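Local atomic coordinates of sugar kinase (Agrobacterium tumefaciens, PDB entry 2RBC), a protein that probably transfers a phosphate group from ATP to a sugar, as a carbohydrate kinase of the ribokinase (pfkB) family. Residues C34-A47 / P58-A72. Residues are numbered along the deposited sequence; the frame is centred on the assembly and turned at random.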
loop_
_atom_site.group_PDB
_atom_site.type_symbol
_atom_site.label_atom_id
_atom_site.label_comp_id
_atom_site.label_asym_id
_atom_site.label_seq_id
_atom_site.Cartn_x
_atom_site.Cartn_y
_atom_site.Cartn_z
ATOM N N CYS A 34 -16.171 -4.762 20.240
ATOM C CA CYS A 34 -15.615 -5.598 19.157
ATOM C C CYS A 34 -14.150 -5.817 19.444
ATOM O O CYS A 34 -13.462 -4.917 19.882
ATOM C CB CYS A 34 -15.810 -4.920 17.813
ATOM S SG CYS A 34 -17.551 -4.616 17.485
ATOM N N VAL A 35 -13.669 -7.035 19.219
ATOM C CA VAL A 35 -12.279 -7.384 19.482
ATOM C C VAL A 35 -11.653 -8.067 18.273
ATOM O O VAL A 35 -12.220 -9.032 17.742
ATOM C CB VAL A 35 -12.168 -8.360 20.648
ATOM C CG1 VAL A 35 -10.703 -8.702 20.937
ATOM C CG2 VAL A 35 -12.905 -7.793 21.903
ATOM N N GLY A 36 -10.505 -7.544 17.842
ATOM C CA GLY A 36 -9.693 -8.175 16.806
ATOM C C GLY A 36 -8.917 -7.290 15.854
ATOM O O GLY A 36 -8.233 -6.374 16.250
ATOM N N ALA A 37 -9.069 -7.564 14.568
ATOM C CA ALA A 37 -8.290 -6.914 13.516
ATOM C C ALA A 37 -8.536 -5.427 13.278
ATOM O O ALA A 37 -9.671 -4.969 13.258
ATOM C CB ALA A 37 -8.469 -7.687 12.217
ATOM N N ALA A 38 -7.428 -4.720 13.052
ATOM C CA ALA A 38 -7.351 -3.284 12.757
ATOM C C ALA A 38 -6.204 -3.128 11.766
ATOM O O ALA A 38 -5.012 -3.246 12.149
ATOM C CB ALA A 38 -7.093 -2.477 14.019
ATOM N N VAL A 39 -6.545 -2.898 10.502
ATOM C CA VAL A 39 -5.599 -3.050 9.358
ATOM C C VAL A 39 -5.797 -1.840 8.440
ATOM O O VAL A 39 -6.965 -1.479 8.143
ATOM C CB VAL A 39 -5.902 -4.335 8.491
ATOM C CG1 VAL A 39 -4.883 -4.529 7.354
ATOM C CG2 VAL A 39 -5.963 -5.597 9.345
ATOM N N LEU A 40 -4.690 -1.230 7.993
ATOM C CA LEU A 40 -4.767 -0.182 6.948
ATOM C C LEU A 40 -4.778 -0.814 5.567
ATOM O O LEU A 40 -3.753 -1.271 5.071
ATOM C CB LEU A 40 -3.643 0.845 7.062
ATOM C CG LEU A 40 -3.774 2.093 6.166
ATOM C CD1 LEU A 40 -4.981 2.919 6.596
ATOM C CD2 LEU A 40 -2.514 2.898 6.297
ATOM N N ASP A 41 -5.957 -0.851 4.960
ATOM C CA ASP A 41 -6.108 -1.330 3.597
ATOM C C ASP A 41 -5.933 -0.215 2.581
ATOM O O ASP A 41 -6.516 0.849 2.731
ATOM C CB ASP A 41 -7.510 -1.925 3.360
ATOM C CG ASP A 41 -7.713 -3.306 4.004
ATOM O OD1 ASP A 41 -6.740 -3.929 4.459
ATOM O OD2 ASP A 41 -8.890 -3.771 4.007
ATOM N N THR A 42 -5.187 -0.505 1.507
ATOM C CA THR A 42 -5.201 0.298 0.309
ATOM C C THR A 42 -5.837 -0.510 -0.812
ATOM O O THR A 42 -5.324 -1.579 -1.215
ATOM C CB THR A 42 -3.833 0.816 -0.067
ATOM O OG1 THR A 42 -3.303 1.520 1.047
ATOM C CG2 THR A 42 -3.947 1.784 -1.235
ATOM N N LEU A 43 -6.976 0.011 -1.276
ATOM C CA LEU A 43 -7.835 -0.645 -2.240
ATOM C C LEU A 43 -7.649 0.049 -3.569
ATOM O O LEU A 43 -7.948 1.229 -3.686
ATOM C CB LEU A 43 -9.321 -0.556 -1.826
ATOM C CG LEU A 43 -9.708 -0.918 -0.387
ATOM C CD1 LEU A 43 -11.215 -0.821 -0.248
ATOM C CD2 LEU A 43 -9.182 -2.309 -0.018
ATOM N N PHE A 44 -7.107 -0.687 -4.544
ATOM C CA PHE A 44 -6.792 -0.191 -5.860
ATOM C C PHE A 44 -7.818 -0.781 -6.811
ATOM O O PHE A 44 -7.846 -1.994 -6.988
ATOM C CB PHE A 44 -5.408 -0.689 -6.325
ATOM C CG PHE A 44 -4.252 -0.145 -5.542
ATOM C CD1 PHE A 44 -3.645 1.037 -5.917
ATOM C CD2 PHE A 44 -3.716 -0.862 -4.484
ATOM C CE1 PHE A 44 -2.556 1.528 -5.227
ATOM C CE2 PHE A 44 -2.593 -0.384 -3.811
ATOM C CZ PHE A 44 -2.044 0.811 -4.168
ATOM N N ARG A 45 -8.642 0.074 -7.408
ATOM C CA ARG A 45 -9.735 -0.347 -8.302
ATOM C C ARG A 45 -9.207 -0.305 -9.727
ATOM O O ARG A 45 -8.743 0.732 -10.205
ATOM C CB ARG A 45 -10.938 0.569 -8.110
ATOM C CG ARG A 45 -12.254 -0.066 -8.412
ATOM C CD ARG A 45 -13.317 0.951 -8.318
ATOM N NE ARG A 45 -14.636 0.374 -8.574
ATOM C CZ ARG A 45 -15.764 1.053 -8.483
ATOM N NH1 ARG A 45 -15.752 2.324 -8.162
ATOM N NH2 ARG A 45 -16.926 0.451 -8.719
ATOM N N VAL A 46 -9.201 -1.462 -10.369
ATOM C CA VAL A 46 -8.640 -1.618 -11.691
ATOM C C VAL A 46 -9.694 -2.226 -12.638
ATOM O O VAL A 46 -10.675 -2.790 -12.177
ATOM C CB VAL A 46 -7.401 -2.514 -11.646
ATOM C CG1 VAL A 46 -6.310 -1.880 -10.753
ATOM C CG2 VAL A 46 -7.768 -3.942 -11.160
ATOM N N ALA A 47 -9.490 -2.085 -13.952
ATOM C CA ALA A 47 -10.385 -2.696 -14.939
ATOM C C ALA A 47 -10.100 -4.189 -14.945
ATOM O O ALA A 47 -10.933 -5.007 -14.538
ATOM C CB ALA A 47 -10.158 -2.102 -16.303
ATOM N N PRO A 58 -4.532 2.004 -11.582
ATOM C CA PRO A 58 -5.833 2.041 -10.920
ATOM C C PRO A 58 -6.652 3.258 -11.336
ATOM O O PRO A 58 -6.090 4.320 -11.583
ATOM C CB PRO A 58 -5.471 2.167 -9.440
ATOM C CG PRO A 58 -4.117 2.875 -9.441
ATOM C CD PRO A 58 -3.437 2.497 -10.722
ATOM N N TYR A 59 -7.967 3.135 -11.378
ATOM C CA TYR A 59 -8.752 4.320 -11.649
ATOM C C TYR A 59 -9.336 4.937 -10.413
ATOM O O TYR A 59 -9.802 6.064 -10.473
ATOM C CB TYR A 59 -9.816 4.098 -12.717
ATOM C CG TYR A 59 -10.809 3.035 -12.430
ATOM C CD1 TYR A 59 -11.992 3.320 -11.767
ATOM C CD2 TYR A 59 -10.609 1.756 -12.908
ATOM C CE1 TYR A 59 -12.945 2.318 -11.547
ATOM C CE2 TYR A 59 -11.529 0.755 -12.686
ATOM C CZ TYR A 59 -12.697 1.029 -12.017
ATOM O OH TYR A 59 -13.587 -0.021 -11.791
ATOM N N GLU A 60 -9.285 4.229 -9.294
ATOM C CA GLU A 60 -9.740 4.747 -8.019
ATOM C C GLU A 60 -8.885 4.095 -6.946
ATOM O O GLU A 60 -8.543 2.922 -7.067
ATOM C CB GLU A 60 -11.218 4.402 -7.809
ATOM C CG GLU A 60 -11.842 5.073 -6.642
ATOM C CD GLU A 60 -13.345 4.888 -6.596
ATOM O OE1 GLU A 60 -13.906 4.311 -7.553
ATOM O OE2 GLU A 60 -13.928 5.313 -5.594
ATOM N N VAL A 61 -8.488 4.860 -5.936
ATOM C CA VAL A 61 -7.676 4.321 -4.822
ATOM C C VAL A 61 -8.266 4.827 -3.504
ATOM O O VAL A 61 -8.498 6.018 -3.343
ATOM C CB VAL A 61 -6.164 4.703 -4.940
ATOM C CG1 VAL A 61 -5.347 4.164 -3.753
ATOM C CG2 VAL A 61 -5.575 4.229 -6.290
ATOM N N LEU A 62 -8.489 3.917 -2.565
ATOM C CA LEU A 62 -9.025 4.255 -1.239
ATOM C C LEU A 62 -8.162 3.614 -0.182
ATOM O O LEU A 62 -7.930 2.404 -0.219
ATOM C CB LEU A 62 -10.457 3.740 -1.073
ATOM C CG LEU A 62 -11.252 3.964 0.250
ATOM C CD1 LEU A 62 -11.548 5.461 0.486
ATOM C CD2 LEU A 62 -12.515 3.135 0.324
ATOM N N GLN A 63 -7.694 4.438 0.751
ATOM C CA GLN A 63 -7.063 3.968 1.964
ATOM C C GLN A 63 -8.037 4.033 3.113
ATOM O O GLN A 63 -8.593 5.094 3.399
ATOM C CB GLN A 63 -5.829 4.781 2.273
ATOM C CG GLN A 63 -4.753 4.593 1.218
ATOM C CD GLN A 63 -3.398 5.140 1.648
ATOM O OE1 GLN A 63 -3.218 6.333 1.735
ATOM N NE2 GLN A 63 -2.442 4.257 1.873
ATOM N N ILE A 64 -8.280 2.878 3.726
ATOM C CA ILE A 64 -9.291 2.723 4.746
ATOM C C ILE A 64 -8.832 1.763 5.858
ATOM O O ILE A 64 -8.346 0.658 5.603
ATOM C CB ILE A 64 -10.699 2.350 4.116
ATOM C CG1 ILE A 64 -11.782 2.355 5.197
ATOM C CG2 ILE A 64 -10.697 1.064 3.264
ATOM C CD1 ILE A 64 -13.194 2.441 4.607
ATOM N N ALA A 65 -8.977 2.196 7.104
ATOM C CA ALA A 65 -8.703 1.330 8.239
ATOM C C ALA A 65 -9.928 0.438 8.446
ATOM O O ALA A 65 -11.056 0.912 8.597
ATOM C CB ALA A 65 -8.403 2.135 9.539
ATOM N N GLU A 66 -9.689 -0.853 8.385
ATOM C CA GLU A 66 -10.736 -1.823 8.497
ATOM C C GLU A 66 -10.143 -3.137 9.003
ATOM O O GLU A 66 -9.228 -3.118 9.792
ATOM C CB GLU A 66 -11.523 -1.888 7.156
ATOM C CG GLU A 66 -10.714 -2.293 5.929
ATOM C CD GLU A 66 -11.508 -2.190 4.655
ATOM O OE1 GLU A 66 -12.670 -1.708 4.700
ATOM O OE2 GLU A 66 -11.009 -2.632 3.602
ATOM N N GLY A 67 -10.664 -4.289 8.605
ATOM C CA GLY A 67 -10.354 -5.543 9.306
ATOM C C GLY A 67 -11.641 -6.056 9.922
ATOM O O GLY A 67 -12.580 -5.310 10.072
HETATM N N MSE A 68 -11.718 -7.348 10.222
HETATM C CA MSE A 68 -12.973 -7.932 10.652
HETATM C C MSE A 68 -13.594 -7.208 11.838
HETATM O O MSE A 68 -14.698 -6.719 11.728
HETATM C CB MSE A 68 -12.788 -9.404 10.964
HETATM C CG MSE A 68 -12.388 -10.196 9.730
HETATM SE SE MSE A 68 -11.909 -12.033 10.208
HETATM C CE MSE A 68 -10.221 -11.737 11.173
ATOM N N ALA A 69 -12.893 -7.134 12.967
ATOM C CA ALA A 69 -13.479 -6.451 14.140
ATOM C C ALA A 69 -13.756 -4.967 13.911
ATOM O O ALA A 69 -14.729 -4.401 14.440
ATOM C CB ALA A 69 -12.619 -6.615 15.389
ATOM N N SER A 70 -12.877 -4.315 13.171
ATOM C CA SER A 70 -12.951 -2.858 13.003
ATOM C C SER A 70 -14.191 -2.493 12.167
ATOM O O SER A 70 -14.884 -1.526 12.447
ATOM C CB SER A 70 -11.687 -2.345 12.307
ATOM O OG SER A 70 -10.597 -2.454 13.184
ATOM N N SER A 71 -14.419 -3.273 11.123
ATOM C CA SER A 71 -15.546 -3.069 10.242
ATOM C C SER A 71 -16.882 -3.414 10.946
ATOM O O SER A 71 -17.900 -2.778 10.712
ATOM C CB SER A 71 -15.359 -3.958 8.999
ATOM O OG SER A 71 -14.290 -3.485 8.171
ATOM N N ALA A 72 -16.868 -4.465 11.755
ATOM C CA ALA A 72 -18.000 -4.841 12.594
ATOM C C ALA A 72 -18.309 -3.680 13.538
ATOM O O ALA A 72 -19.470 -3.299 13.693
ATOM C CB ALA A 72 -17.692 -6.152 13.420
#
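Asp41 CG is anti to its own carbonyl carbon (chi1 -74°) and Glu66 CG sits between backbone N and carbonyl carbon (chi1 61°), which turns the two carboxylates toward each other. Asp41 OD2 lies only 2.4 Å from Glu66 OE2, the carboxylates nearly perpendicular. Their strands, 39-45 and 60-66, pair antiparallel in a four-stranded sheet, consistent with the lid of ribokinase-family kinases. Two backbone bonds join Asp41 and Ile64. On the face with Asp41, Leu43 CD1 packs on Ile64 CG2 at 4.0 Å. At the far end of that face, extended Arg45 lays its CD 3.5 Å from Tyr59 CE1. Its NH1 forms a salt bridge to Glu60 OE1 at 2.8 Å, in the guanidinium plane, on the syn side of the carboxylate but somewhat out of its plane. On the other face, Gln63 NE2 donates to Thr42 OG1 (3.0 Å), while Gln63 OE1 accepts from Arg97 NH2. There Phe44 packs on Val136 of the second subunit. Where helix 68-78 begins, Ser70 OG donates to a lone pair of Ala37 O at 2.7 Å. Glu66 OE1 accepts from Arg313 N. Asp41 OD1 hydrogen-bonds a glycerol, probably from the crystallisation liquor, which may mark the sugar pocket. The short carboxylate approach implies that one acid probably holds a proton.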